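Local atomic coordinates of prokaryotic transcription elongation factor GreA/GreB (Nitrosomonas europaea, PDB entry 2PN0), a protein that probably binds RNA polymerase, and perhaps DNA, as a transcription factor of the GreA/GreB and Rnk family. Residues K8-S13 against R43-D48. Sequence-based numbering, arbitrary orientation. Where two conformers were deposited one is given.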
ATOM      1  N   LYS A   8     -13.472   9.557  16.829  1.00 22.97           N
ATOM      2  CA  LYS A   8     -13.908   9.757  15.461  1.00 22.23           C
ATOM      3  C   LYS A   8     -12.841  10.554  14.717  1.00 21.97           C
ATOM      4  O   LYS A   8     -12.235  11.466  15.285  1.00 21.96           O
ATOM      5  CB  LYS A   8     -15.233  10.531  15.446  1.00 22.14           C
ATOM      6  CG  LYS A   8     -16.214  10.130  16.540  1.00 22.08           C
ATOM      7  CD  LYS A   8     -17.605  10.663  16.232  1.00 23.53           C
ATOM      8  CE  LYS A   8     -18.514  10.595  17.453  1.00 24.21           C
ATOM      9  NZ  LYS A   8     -18.595   9.220  18.056  1.00 25.94           N
ATOM     10  N   ILE A   9     -12.581  10.194  13.464  1.00 21.43           N
ATOM     11  CA  ILE A   9     -11.744  11.036  12.619  1.00 20.84           C
ATOM     12  C   ILE A   9     -12.612  12.200  12.156  1.00 21.06           C
ATOM     13  O   ILE A   9     -13.838  12.129  12.248  1.00 20.68           O
ATOM     14  CB  ILE A   9     -11.146  10.267  11.395  1.00 20.92           C
ATOM     15  CG1 ILE A   9     -12.266   9.789  10.445  1.00 20.78           C
ATOM     16  CG2 ILE A   9     -10.186   9.147  11.891  1.00 20.63           C
ATOM     17  CD1 ILE A   9     -11.816   9.442   8.993  1.00 21.18           C
HETATM   18  N   MSE A  10     -11.968  13.258  11.668  1.00 21.26           N
HETATM   19  CA  MSE A  10     -12.649  14.418  11.109  1.00 21.82           C
HETATM   20  C   MSE A  10     -12.430  14.433   9.596  1.00 23.12           C
HETATM   21  O   MSE A  10     -11.288  14.235   9.136  1.00 23.27           O
HETATM   22  CB  MSE A  10     -12.083  15.722  11.701  1.00 21.59           C
HETATM   23  CG  MSE A  10     -11.894  15.734  13.210  1.00 21.36           C
HETATM   24 SE   MSE A  10     -11.229  17.445  13.925  0.75 20.83          SE
HETATM   25  CE  MSE A  10     -12.509  18.649  13.086  1.00 21.62           C
ATOM     26  N   ILE A  11     -13.516  14.664   8.849  1.00 24.18           N
ATOM     27  CA  ILE A  11     -13.526  14.817   7.379  0.60 24.98           C
ATOM     28  C   ILE A  11     -14.340  16.034   7.007  1.00 25.07           C
ATOM     29  O   ILE A  11     -15.268  16.382   7.733  1.00 24.90           O
ATOM     30  CB  ILE A  11     -14.353  13.709   6.670  0.60 25.05           C
ATOM     31  CG1 ILE A  11     -15.112  12.835   7.670  0.60 25.28           C
ATOM     32  CG2 ILE A  11     -13.532  13.010   5.589  0.60 26.61           C
ATOM     33  CD1 ILE A  11     -15.558  11.497   7.104  0.60 24.96           C
ATOM     34  N   SER A  12     -14.056  16.617   5.842  1.00 25.77           N
ATOM     35  CA  SER A  12     -14.912  17.659   5.308  1.00 27.28           C
ATOM     36  C   SER A  12     -16.148  17.001   4.719  1.00 27.95           C
ATOM     37  O   SER A  12     -16.133  15.798   4.389  1.00 28.54           O
ATOM     38  CB  SER A  12     -14.196  18.486   4.235  1.00 26.75           C
ATOM     39  OG  SER A  12     -14.159  17.794   3.002  1.00 28.57           O
ATOM     40  N   SER A  13     -17.197  17.805   4.591  1.00 28.13           N
ATOM     41  CA  SER A  13     -18.458  17.368   3.994  0.60 28.61           C
ATOM     42  C   SER A  13     -18.234  16.846   2.572  1.00 28.54           C
ATOM     43  O   SER A  13     -18.796  15.814   2.189  1.00 28.20           O
ATOM     44  CB  SER A  13     -19.461  18.523   3.983  0.60 28.50           C
ATOM     45  OG  SER A  13     -20.777  18.061   3.731  0.60 28.86           O
ATOM     46  N   ARG A  43     -18.885   6.701  11.158  1.00 22.59           N
ATOM     47  CA  ARG A  43     -18.933   7.328  12.481  1.00 25.30           C
ATOM     48  C   ARG A  43     -18.056   8.581  12.579  1.00 25.61           C
ATOM     49  O   ARG A  43     -17.908   9.179  13.665  1.00 25.14           O
ATOM     50  CB  ARG A  43     -18.505   6.327  13.540  1.00 25.60           C
ATOM     51  CG  ARG A  43     -17.060   5.914  13.422  1.00 26.84           C
ATOM     52  CD  ARG A  43     -16.698   4.940  14.515  1.00 30.96           C
ATOM     53  NE  ARG A  43     -17.043   5.462  15.839  1.00 32.97           N
ATOM     54  CZ  ARG A  43     -16.156   5.933  16.710  1.00 35.16           C
ATOM     55  NH1 ARG A  43     -14.860   5.940  16.402  1.00 35.90           N
ATOM     56  NH2 ARG A  43     -16.562   6.384  17.894  1.00 37.07           N
ATOM     57  N   ALA A  44     -17.484   8.983  11.451  1.00 25.80           N
ATOM     58  CA  ALA A  44     -16.643  10.173  11.425  1.00 26.09           C
ATOM     59  C   ALA A  44     -17.432  11.439  11.792  1.00 26.68           C
ATOM     60  O   ALA A  44     -18.665  11.510  11.638  1.00 26.19           O
ATOM     61  CB  ALA A  44     -16.009  10.336  10.070  1.00 26.42           C
ATOM     62  N   GLU A  45     -16.712  12.435  12.280  1.00 27.13           N
ATOM     63  CA  GLU A  45     -17.334  13.727  12.482  0.60 28.24           C
ATOM     64  C   GLU A  45     -17.103  14.566  11.242  1.00 27.96           C
ATOM     65  O   GLU A  45     -15.956  14.790  10.821  1.00 28.22           O
ATOM     66  CB  GLU A  45     -16.887  14.408  13.777  0.60 28.19           C
ATOM     67  CG  GLU A  45     -15.404  14.552  14.032  0.60 29.14           C
ATOM     68  CD  GLU A  45     -15.148  15.565  15.139  0.60 29.57           C
ATOM     69  OE1 GLU A  45     -15.346  16.777  14.895  0.60 30.62           O
ATOM     70  OE2 GLU A  45     -14.766  15.148  16.257  0.60 32.16           O
ATOM     71  N   VAL A  46     -18.211  14.964  10.629  1.00 28.26           N
ATOM     72  CA  VAL A  46     -18.177  15.696   9.377  1.00 29.32           C
ATOM     73  C   VAL A  46     -18.213  17.191   9.657  1.00 29.93           C
ATOM     74  O   VAL A  46     -19.226  17.728  10.103  1.00 30.09           O
ATOM     75  CB  VAL A  46     -19.348  15.305   8.438  1.00 29.40           C
ATOM     76  CG1 VAL A  46     -19.097  15.840   7.053  1.00 30.11           C
ATOM     77  CG2 VAL A  46     -19.530  13.803   8.363  1.00 29.60           C
ATOM     78  N   VAL A  47     -17.103  17.866   9.394  1.00 30.11           N
ATOM     79  CA  VAL A  47     -17.020  19.285   9.707  1.00 30.62           C
ATOM     80  C   VAL A  47     -16.819  20.108   8.434  1.00 30.68           C
ATOM     81  O   VAL A  47     -16.572  19.554   7.359  1.00 30.83           O
ATOM     82  CB  VAL A  47     -15.903  19.575  10.753  1.00 30.96           C
ATOM     83  CG1 VAL A  47     -16.164  18.820  12.057  1.00 31.27           C
ATOM     84  CG2 VAL A  47     -14.541  19.213  10.206  1.00 30.03           C
ATOM     85  N   ASP A  48     -16.951  21.423   8.547  1.00 30.61           N
ATOM     86  CA  ASP A  48     -16.500  22.302   7.489  1.00 30.83           C
ATOM     87  C   ASP A  48     -14.977  22.147   7.381  1.00 30.64           C
ATOM     88  O   ASP A  48     -14.313  21.975   8.408  1.00 30.90           O
ATOM     89  CB  ASP A  48     -16.839  23.751   7.822  1.00 31.05           C
ATOM     90  CG  ASP A  48     -16.357  24.713   6.758  1.00 31.98           C
ATOM     91  OD1 ASP A  48     -17.013  24.799   5.694  1.00 33.77           O
ATOM     92  OD2 ASP A  48     -15.315  25.362   6.970  1.00 30.70           O
TER
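Ile11 bonds to the strand 45-47 through both its backbone N and its O: the N donates to Glu45 O at 3.1 Å, and the O receives Val47 N at 2.9 Å. One step earlier Glu45 N reaches Ile9 O, nearly in line with the carbonyl (C=O...N 170°), so three regular bonds hold the two strands tightly side by side. Past them the pairing slackens, and Ser13 N makes no more than a weak, bent bond to Val47 O. This is a two-stranded parallel sheet whose connection is mostly helical: Ser12 caps the helix 13-25 with its OG on Asp15 N, and the chain returns through the helix 34-42 to Arg43. The pair thus ties together the two ends of the helical hairpin in the Rnk N-terminal region. On the side facing helix 34-42 the Ala44 methyl packs against the Ile9 and Ile11 side chains, CB lying 3.8 Å from Ile9 CG1, while Ile11 also touches Leu41. Across the sheet, Met10, a selenomethionine, runs alongside the Glu45 side chain as modelled here; bent at chi3 (51°), it brings CE within 3.6 Å of Val47 CG2, and Ile52 and Pro53 continue this apolar patch. The Lys8 end faces solvent. There the lysine chain passes at about a right angle to Arg43, its CG 3.9 Å above the guanidinium plane and toward the rim, with NZ 3.5 Å from Arg43 NH2, two like charges without a bond. NH2 instead donates to Lys6 O; an alanine in place of Arg43 would probably leave that carbonyl without this donor and the Lys8 chain freer to swing. At the far end, exposed Val46 lays CG1, anti to its own N (chi1 -167°), 3.5 Å from Ser13 CA.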